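Local atomic coordinates of reticulocyte binding protein (Streptococcus agalactiae COH1, PDB entry 3FAW), a protein that probably hydrolyses alpha-1,6-glycosidic linkages in pullulan and related glucans, as a pullulanase carried on the streptococcal cell surface. Residues V437-D440 and S441-L445; F456-M459 and G460-D463; K689-A692 and Y693-L697. One frame throughout, in Å; residues are numbered along the deposited sequence. Where two conformers were deposited one is given.

Contact 1: residues V437-D440 and S441-L445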
ATOM      1  N   VAL A 437      -1.605 -16.946   2.590  1.00 14.34           N
ATOM      2  CA  VAL A 437      -1.060 -16.242   1.426  1.00 14.09           C
ATOM      3  C   VAL A 437      -0.471 -14.884   1.822  1.00 13.43           C
ATOM      4  O   VAL A 437       0.641 -14.544   1.420  1.00 11.40           O
ATOM      5  CB  VAL A 437      -2.130 -16.028   0.328  1.00 14.81           C
ATOM      6  CG1 VAL A 437      -1.619 -15.058  -0.734  1.00 11.21           C
ATOM      7  CG2 VAL A 437      -2.531 -17.360  -0.297  1.00 11.41           C
ATOM      8  N   LEU A 438      -1.222 -14.126   2.616  1.00 13.20           N
ATOM      9  CA  LEU A 438      -0.777 -12.821   3.107  1.00 13.84           C
ATOM     10  C   LEU A 438       0.445 -12.949   4.017  1.00 13.73           C
ATOM     11  O   LEU A 438       1.473 -12.310   3.782  1.00 13.70           O
ATOM     12  CB  LEU A 438      -1.921 -12.115   3.852  1.00 14.35           C
ATOM     13  CG  LEU A 438      -1.670 -10.699   4.386  1.00 12.40           C
ATOM     14  CD1 LEU A 438      -2.984  -9.935   4.539  1.00 13.07           C
ATOM     15  CD2 LEU A 438      -0.913 -10.720   5.719  1.00 12.97           C
ATOM     16  N   VAL A 439       0.325 -13.786   5.043  1.00 13.64           N
ATOM     17  CA  VAL A 439       1.374 -13.948   6.055  1.00 14.55           C
ATOM     18  C   VAL A 439       2.639 -14.615   5.494  1.00 14.39           C
ATOM     19  O   VAL A 439       3.753 -14.176   5.795  1.00 14.56           O
ATOM     20  CB  VAL A 439       0.843 -14.719   7.295  1.00 13.75           C
ATOM     21  CG1 VAL A 439       1.953 -14.986   8.297  1.00 15.56           C
ATOM     22  CG2 VAL A 439      -0.285 -13.938   7.957  1.00 12.98           C
ATOM     23  N   ASP A 440       2.475 -15.657   4.680  1.00 14.98           N
ATOM     24  CA  ASP A 440       3.625 -16.338   4.070  1.00 15.70           C
ATOM     25  C   ASP A 440       4.398 -15.434   3.109  1.00 15.10           C
ATOM     26  O   ASP A 440       5.625 -15.506   3.054  1.00 15.89           O
ATOM     27  CB  ASP A 440       3.207 -17.609   3.318  1.00 15.73           C
ATOM     28  CG  ASP A 440       2.617 -18.675   4.225  1.00 17.00           C
ATOM     29  OD1 ASP A 440       2.909 -18.697   5.443  1.00 15.85           O
ATOM     30  OD2 ASP A 440       1.846 -19.501   3.700  1.00 19.93           O
ATOM     31  N   SER A 441       3.689 -14.603   2.345  1.00 13.57           N
ATOM     32  CA  SER A 441       4.347 -13.658   1.436  1.00 14.29           C
ATOM     33  C   SER A 441       5.097 -12.570   2.208  1.00 13.30           C
ATOM     34  O   SER A 441       6.208 -12.197   1.836  1.00 13.34           O
ATOM     35  CB  SER A 441       3.349 -13.037   0.450  1.00 14.11           C
ATOM     36  OG  SER A 441       2.157 -12.637   1.097  1.00 16.43           O
ATOM     37  N   ILE A 442       4.502 -12.080   3.293  1.00 12.24           N
ATOM     38  CA  ILE A 442       5.177 -11.114   4.160  1.00 11.33           C
ATOM     39  C   ILE A 442       6.447 -11.725   4.767  1.00 10.88           C
ATOM     40  O   ILE A 442       7.485 -11.068   4.829  1.00 11.56           O
ATOM     41  CB  ILE A 442       4.240 -10.588   5.277  1.00 11.30           C
ATOM     42  CG1 ILE A 442       3.155  -9.673   4.689  1.00 10.71           C
ATOM     43  CG2 ILE A 442       5.038  -9.841   6.348  1.00 10.93           C
ATOM     44  CD1 ILE A 442       3.640  -8.284   4.279  1.00  7.20           C
ATOM     45  N   LYS A 443       6.372 -12.983   5.195  1.00 11.31           N
ATOM     46  CA  LYS A 443       7.540 -13.685   5.743  1.00 12.24           C
ATOM     47  C   LYS A 443       8.613 -13.937   4.684  1.00 11.80           C
ATOM     48  O   LYS A 443       9.810 -13.804   4.958  1.00 13.20           O
ATOM     49  CB  LYS A 443       7.129 -15.027   6.356  1.00 13.50           C
ATOM     50  CG  LYS A 443       6.391 -14.926   7.682  1.00 12.42           C
ATOM     51  CD  LYS A 443       5.757 -16.257   8.058  1.00 13.61           C
ATOM     52  CE  LYS A 443       6.795 -17.295   8.462  1.00 14.96           C
ATOM     53  NZ  LYS A 443       6.212 -18.661   8.500  1.00 17.45           N
ATOM     54  N   TYR A 444       8.182 -14.316   3.486  1.00 11.42           N
ATOM     55  CA  TYR A 444       9.103 -14.557   2.375  1.00 11.02           C
ATOM     56  C   TYR A 444       9.815 -13.268   1.962  1.00 12.09           C
ATOM     57  O   TYR A 444      11.045 -13.230   1.890  1.00 11.58           O
ATOM     58  CB  TYR A 444       8.369 -15.181   1.180  1.00 10.86           C
ATOM     59  CG  TYR A 444       9.171 -15.171  -0.108  1.00 10.85           C
ATOM     60  CD1 TYR A 444      10.219 -16.066  -0.313  1.00 12.37           C
ATOM     61  CD2 TYR A 444       8.886 -14.257  -1.115  1.00  9.77           C
ATOM     62  CE1 TYR A 444      10.957 -16.049  -1.503  1.00 14.38           C
ATOM     63  CE2 TYR A 444       9.612 -14.234  -2.298  1.00 11.47           C
ATOM     64  CZ  TYR A 444      10.646 -15.124  -2.490  1.00 12.95           C
ATOM     65  OH  TYR A 444      11.360 -15.086  -3.676  1.00 13.13           O
ATOM     66  N   LEU A 445       9.044 -12.213   1.710  1.00 10.39           N
ATOM     67  CA  LEU A 445       9.625 -10.921   1.345  1.00 11.81           C
ATOM     68  C   LEU A 445      10.578 -10.398   2.421  1.00 12.17           C
ATOM     69  O   LEU A 445      11.657  -9.896   2.100  1.00 11.46           O
ATOM     70  CB  LEU A 445       8.531  -9.891   1.045  1.00 11.91           C
ATOM     71  CG  LEU A 445       7.677 -10.208  -0.193  1.00 14.04           C
ATOM     72  CD1 LEU A 445       6.442  -9.300  -0.276  1.00 12.65           C
ATOM     73  CD2 LEU A 445       8.512 -10.126  -1.468  1.00 12.56           C
TER
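Ser441 N stands over one face of the Val437 carbonyl group, 40° out of its plane, and makes a hydrogen bond of 3.2 Å to Val437 O; the next bonds, from Ile442 N and Lys443 N, are plain helical hydrogen bonds. Of the other flat groups, Asp440 OD2 forms a salt bridge with Arg436 NE, one turn back on the same helix, 432-449, and a hydrogen bond with Tyr220 OH, while Tyr444 touches Lys222 and Pro246. Ser441 OG, placed between the backbone N and the carbonyl carbon (chi1 45°), turns back onto the helix, 2.8 Å from Leu438 O and also close to Val437 O, its proton not settled between the two; it is hydrogen-bonded to Tyr392 OH besides. A small hydroxyl suits so confined a spot. Lys443 CD crosses Val439 CG1 at an angle, 4.0 Å away, while its CG lies on Val439 O. Leu438 and Val439 also press against helix 464-477, and Ile442 against strand 453-456 of the eight-stranded TIM barrel, which this helix covers. Asp440 OD1 and Lys443 NZ, 4.5 Å apart, are too distant for a salt bridge, so any attraction is probably modest beside the carboxylate's bonds to Arg436 and Tyr220.

Contact 2: residues F456-M459 and G460-D463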
ATOM      1  N   PHE A 456       0.505  -1.248   3.696  1.00 10.71           N
ATOM      2  CA  PHE A 456      -0.687  -1.963   3.245  1.00 11.28           C
ATOM      3  C   PHE A 456      -1.689  -1.042   2.540  1.00 10.60           C
ATOM      4  O   PHE A 456      -2.139  -0.048   3.100  1.00  8.59           O
ATOM      5  CB  PHE A 456      -1.378  -2.662   4.415  1.00 12.79           C
ATOM      6  CG  PHE A 456      -0.618  -3.845   4.957  1.00 14.13           C
ATOM      7  CD1 PHE A 456      -0.721  -5.088   4.348  1.00 17.43           C
ATOM      8  CD2 PHE A 456       0.180  -3.721   6.090  1.00 14.82           C
ATOM      9  CE1 PHE A 456      -0.027  -6.185   4.852  1.00 16.99           C
ATOM     10  CE2 PHE A 456       0.874  -4.810   6.598  1.00 12.87           C
ATOM     11  CZ  PHE A 456       0.772  -6.041   5.981  1.00 16.85           C
ATOM     12  N   ASP A 457      -2.021  -1.397   1.303  1.00 10.56           N
ATOM     13  CA  ASP A 457      -3.041  -0.706   0.536  1.00 10.72           C
ATOM     14  C   ASP A 457      -4.411  -1.103   1.084  1.00 11.97           C
ATOM     15  O   ASP A 457      -4.673  -2.288   1.321  1.00 11.33           O
ATOM     16  CB  ASP A 457      -2.931  -1.083  -0.945  1.00 10.55           C
ATOM     17  CG  ASP A 457      -3.749  -0.177  -1.844  1.00 11.63           C
ATOM     18  OD1 ASP A 457      -3.418   1.024  -1.975  1.00 11.85           O
ATOM     19  OD2 ASP A 457      -4.723  -0.673  -2.432  1.00 15.74           O
ATOM     20  N   MET A 458      -5.269  -0.107   1.296  1.00 12.97           N
ATOM     21  CA  MET A 458      -6.613  -0.321   1.829  0.50 13.81           C
ATOM     22  C   MET A 458      -6.609  -1.358   2.954  1.00 13.33           C
ATOM     23  O   MET A 458      -7.352  -2.348   2.925  1.00 13.55           O
ATOM     24  CB  MET A 458      -7.562  -0.724   0.699  0.50 13.77           C
ATOM     25  CG  MET A 458      -7.658   0.334  -0.393  0.50 15.78           C
ATOM     26  SD  MET A 458      -8.998   0.059  -1.561  0.50 17.25           S
ATOM     27  CE  MET A 458     -10.428   0.317  -0.517  0.50 18.07           C
ATOM     28  N   MET A 459      -5.769  -1.107   3.959  1.00 12.43           N
ATOM     29  CA  MET A 459      -5.618  -2.011   5.098  0.50 11.43           C
ATOM     30  C   MET A 459      -6.952  -2.243   5.818  1.00 11.91           C
ATOM     31  O   MET A 459      -7.162  -3.292   6.425  1.00 10.20           O
ATOM     32  CB  MET A 459      -4.577  -1.455   6.076  0.50 11.42           C
ATOM     33  CG  MET A 459      -4.053  -2.470   7.075  0.50 10.38           C
ATOM     34  SD  MET A 459      -2.603  -1.878   7.973  0.50  7.22           S
ATOM     35  CE  MET A 459      -3.299  -0.456   8.814  0.50  3.42           C
ATOM     36  N   GLY A 460      -7.845  -1.258   5.734  1.00 11.12           N
ATOM     37  CA  GLY A 460      -9.170  -1.330   6.349  1.00 11.89           C
ATOM     38  C   GLY A 460     -10.114  -2.374   5.772  1.00 10.78           C
ATOM     39  O   GLY A 460     -11.144  -2.667   6.372  1.00  9.34           O
ATOM     40  N   ASP A 461      -9.776  -2.920   4.606  1.00 10.37           N
ATOM     41  CA  ASP A 461     -10.493  -4.068   4.045  1.00 11.51           C
ATOM     42  C   ASP A 461     -10.218  -5.357   4.816  1.00 12.45           C
ATOM     43  O   ASP A 461     -11.008  -6.301   4.755  1.00 13.19           O
ATOM     44  CB  ASP A 461     -10.097  -4.292   2.574  1.00 12.30           C
ATOM     45  CG  ASP A 461     -10.849  -3.395   1.613  1.00 13.25           C
ATOM     46  OD1 ASP A 461     -11.443  -2.393   2.057  1.00 14.33           O
ATOM     47  OD2 ASP A 461     -10.839  -3.695   0.399  1.00 20.59           O
ATOM     48  N   HIS A 462      -9.090  -5.400   5.525  1.00 12.08           N
ATOM     49  CA  HIS A 462      -8.651  -6.608   6.209  1.00 10.75           C
ATOM     50  C   HIS A 462      -9.079  -6.665   7.663  1.00 10.65           C
ATOM     51  O   HIS A 462      -9.246  -5.641   8.322  1.00 10.71           O
ATOM     52  CB  HIS A 462      -7.129  -6.732   6.130  1.00 12.04           C
ATOM     53  CG  HIS A 462      -6.631  -6.988   4.745  1.00 11.18           C
ATOM     54  ND1 HIS A 462      -6.680  -8.101   3.976  1.00 10.87           N
ATOM     55  CD2 HIS A 462      -6.023  -6.016   3.980  1.00  9.82           C
ATOM     56  CE1 HIS A 462      -6.099  -7.788   2.773  1.00 12.62           C
ATOM     57  NE2 HIS A 462      -5.714  -6.524   2.799  1.00 13.54           N
ATOM     58  N   ASP A 463      -9.256  -7.891   8.144  1.00 10.24           N
ATOM     59  CA  ASP A 463      -9.407  -8.158   9.562  1.00  9.17           C
ATOM     60  C   ASP A 463      -8.108  -7.814  10.287  1.00  8.81           C
ATOM     61  O   ASP A 463      -7.009  -8.046   9.768  1.00  8.59           O
ATOM     62  CB  ASP A 463      -9.783  -9.631   9.804  1.00 10.41           C
ATOM     63  CG  ASP A 463      -8.780 -10.604   9.197  1.00 10.73           C
ATOM     64  OD1 ASP A 463      -8.696 -10.671   7.956  1.00 10.30           O
ATOM     65  OD2 ASP A 463      -8.080 -11.304   9.958  1.00 14.02           O
TER
HETATM   66  O   HOH W   1      -3.581  -4.917   1.557  1.00  6.15           O
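Met459, Met458 and Gly460 form the bend through which the chain leaves barrel strand 453-456. Met458 takes a left-handed backbone conformation (phi 41°), and its O then accepts from Asp461 N at 3.0 Å, the N-H coming from above the carbonyl plane. One residue on, Met459 O receives His462 N in the same manner, also at 3.0 Å, so two successive i to i+3 bonds make a short 3-10 turn, with the small Gly460 in its buried middle. In a TIM barrel such a loop lies at the C-terminal end of the parallel strands, the end where glycoside hydrolases of the alpha-amylase family keep their active site, and here it leads on to helix 464-477. Met459, with CG anti to the backbone N (chi1 -164°) and its end bent, reaches in one of its two conformers toward Ile467, Val513 and Val515. The Met458 side chain touches Phe422; in one of its two conformers CE lies 3.9 Å from Asp461 OD1, an approach that is therefore doubtful. The Asp461 carboxylate has a firmer partner in Thr490 OG1. His462 suits its place by having two ring nitrogens: ND1 bonds Thr429 OG1, while NE2 is 2.9 Å from a water that donates to Asp457 O.

Contact 3: residues K689-A692 and Y693-L697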
ATOM      1  N   LYS A 689      15.821  25.590  -4.234  1.00 14.63           N
ATOM      2  CA  LYS A 689      15.759  26.221  -2.909  1.00 15.93           C
ATOM      3  C   LYS A 689      14.794  25.468  -1.996  1.00 15.69           C
ATOM      4  O   LYS A 689      15.077  25.261  -0.816  1.00 16.00           O
ATOM      5  CB  LYS A 689      15.334  27.688  -3.014  1.00 16.33           C
ATOM      6  CG  LYS A 689      15.273  28.419  -1.667  1.00 17.17           C
ATOM      7  CD  LYS A 689      15.109  29.922  -1.858  1.00 15.68           C
ATOM      8  CE  LYS A 689      14.992  30.643  -0.529  1.00 16.45           C
ATOM      9  NZ  LYS A 689      14.717  32.094  -0.703  1.00 17.37           N
ATOM     10  N   THR A 690      13.656  25.065  -2.556  1.00 15.83           N
ATOM     11  CA  THR A 690      12.654  24.298  -1.827  1.00 14.21           C
ATOM     12  C   THR A 690      13.179  22.919  -1.408  1.00 14.48           C
ATOM     13  O   THR A 690      12.901  22.465  -0.299  1.00 13.78           O
ATOM     14  CB  THR A 690      11.363  24.145  -2.661  1.00 13.71           C
ATOM     15  OG1 THR A 690      10.754  25.430  -2.833  1.00 10.82           O
ATOM     16  CG2 THR A 690      10.371  23.209  -1.981  1.00 11.85           C
ATOM     17  N   GLN A 691      13.951  22.267  -2.277  1.00 13.90           N
ATOM     18  CA  GLN A 691      14.485  20.939  -1.966  1.00 14.48           C
ATOM     19  C   GLN A 691      15.594  21.012  -0.907  1.00 14.23           C
ATOM     20  O   GLN A 691      15.683  20.134  -0.039  1.00 12.84           O
ATOM     21  CB  GLN A 691      14.914  20.190  -3.248  1.00 15.91           C
ATOM     22  CG  GLN A 691      16.397  20.165  -3.561  1.00 19.43           C
ATOM     23  CD  GLN A 691      17.161  19.121  -2.765  1.00 13.09           C
ATOM     24  OE1 GLN A 691      16.769  17.956  -2.692  1.00 18.31           O
ATOM     25  NE2 GLN A 691      18.271  19.533  -2.183  1.00 15.53           N
ATOM     26  N   ALA A 692      16.418  22.059  -0.973  1.00 13.07           N
ATOM     27  CA  ALA A 692      17.444  22.304   0.043  1.00 12.92           C
ATOM     28  C   ALA A 692      16.796  22.658   1.380  1.00 13.28           C
ATOM     29  O   ALA A 692      17.303  22.298   2.439  1.00 13.18           O
ATOM     30  CB  ALA A 692      18.396  23.422  -0.408  1.00 14.35           C
ATOM     31  N   TYR A 693      15.669  23.364   1.319  1.00 13.32           N
ATOM     32  CA  TYR A 693      14.880  23.679   2.512  1.00 12.86           C
ATOM     33  C   TYR A 693      14.362  22.388   3.165  1.00 12.34           C
ATOM     34  O   TYR A 693      14.495  22.196   4.376  1.00 12.41           O
ATOM     35  CB  TYR A 693      13.714  24.606   2.137  1.00 13.13           C
ATOM     36  CG  TYR A 693      13.168  25.450   3.269  1.00 14.58           C
ATOM     37  CD1 TYR A 693      13.832  26.601   3.688  1.00 14.81           C
ATOM     38  CD2 TYR A 693      11.970  25.121   3.895  1.00 10.83           C
ATOM     39  CE1 TYR A 693      13.328  27.391   4.716  1.00 13.65           C
ATOM     40  CE2 TYR A 693      11.458  25.906   4.926  1.00 13.86           C
ATOM     41  CZ  TYR A 693      12.140  27.037   5.331  1.00 14.34           C
ATOM     42  OH  TYR A 693      11.630  27.813   6.354  1.00 10.13           O
ATOM     43  N   THR A 694      13.797  21.503   2.347  1.00 11.72           N
ATOM     44  CA  THR A 694      13.253  20.226   2.818  1.00 11.76           C
ATOM     45  C   THR A 694      14.343  19.300   3.370  1.00 12.31           C
ATOM     46  O   THR A 694      14.144  18.654   4.401  1.00 13.07           O
ATOM     47  CB  THR A 694      12.469  19.511   1.697  1.00 12.44           C
ATOM     48  OG1 THR A 694      11.455  20.389   1.195  1.00 11.42           O
ATOM     49  CG2 THR A 694      11.812  18.231   2.209  1.00  9.15           C
ATOM     50  N   ALA A 695      15.487  19.247   2.688  1.00 11.96           N
ATOM     51  CA  ALA A 695      16.650  18.480   3.161  1.00 11.63           C
ATOM     52  C   ALA A 695      17.112  18.925   4.553  1.00 11.65           C
ATOM     53  O   ALA A 695      17.428  18.093   5.403  1.00 11.58           O
ATOM     54  CB  ALA A 695      17.799  18.596   2.168  1.00 11.28           C
ATOM     55  N   GLY A 696      17.149  20.239   4.776  1.00 11.83           N
ATOM     56  CA  GLY A 696      17.506  20.809   6.078  1.00 10.07           C
ATOM     57  C   GLY A 696      16.490  20.554   7.183  1.00 10.04           C
ATOM     58  O   GLY A 696      16.853  20.438   8.354  1.00 10.14           O
ATOM     59  N   LEU A 697      15.214  20.490   6.817  1.00 10.62           N
ATOM     60  CA  LEU A 697      14.153  20.148   7.764  1.00 10.57           C
ATOM     61  C   LEU A 697      14.258  18.685   8.207  1.00 10.66           C
ATOM     62  O   LEU A 697      13.947  18.359   9.351  1.00 12.35           O
ATOM     63  CB  LEU A 697      12.769  20.421   7.156  1.00 11.30           C
ATOM     64  CG  LEU A 697      12.378  21.892   6.996  1.00 10.26           C
ATOM     65  CD1 LEU A 697      11.095  22.031   6.182  1.00  8.83           C
ATOM     66  CD2 LEU A 697      12.234  22.564   8.361  1.00 10.73           C
TER
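Thr694 folds its hydroxyl back onto Thr690 O, one turn earlier in helix 685-703, a helix that comes, after further short strands and helices, beyond the last strand, 614-618, of the catalytic TIM barrel. Two donors of the same residue grip that carbonyl oxygen: Thr694 N at 3.0 Å from Thr690 O, and Thr694 OG1 at 2.9 Å from the same atom, approaching from opposite faces of the carbonyl plane. The torsion explains the reach, since OG1 lies beside the backbone N (chi1 -55°) and so follows the N-H toward the preceding turn. Threonine suits a buried helix position of this kind because its hydroxyl can be paid for by the helix itself while its methyl remains for packing. Around this centre run the ordinary helical bonds, Tyr693 N to Lys689 O, Ala695 N to Gln691 O and Gly696 N to Ala692 O. The small Ala695 brings its CB to 3.4 Å from Gln691 O, and its methyl can then lie against Leu308 of helix 302-308; a bound calcium ion is about 5 Å from that side chain.

Farther out, Asn605 ND2 of helix 590-609 also bonds Thr694 OG1, and Thr690 OG1 is held by Ile686 O. Lys689 and Tyr693 both rest on Arg602 of helix 590-609, and their polar ends reach the C-terminal domain, at residues that follow strand 775-778 of its sheet; a long amine and a long phenol thus join the helix to that domain. Lys689, its chain fully extended, carries NZ to a salt bridge with Asp781. In Tyr693, CG is anti to the backbone N (chi1 -156°), which carries the ring away from the helix until Tyr693 OH bonds Asp779 O.

The three contacts come in order along the chain, and the first two are neighbours in space: their centres are about 15 Å apart. Helix 432-449, carrying contact 1, leads into barrel strand 453-456, and contact 2 is the loop that leaves this strand for helix 464-477. The two touch where Ile442 CD1 meets Phe456 CZ at 4.0 Å and where Leu438 CD1 meets His462 ND1 at 4.2 Å, so helix 432-449 packs against the end of strand 453-456 and the loop after it. Contact 3 lies far off, about 37 Å from contact 1 and about 33 Å from contact 2 between centres, on helix 685-703, well beyond the last barrel strand, where the catalytic domain adjoins the C-terminal sheet.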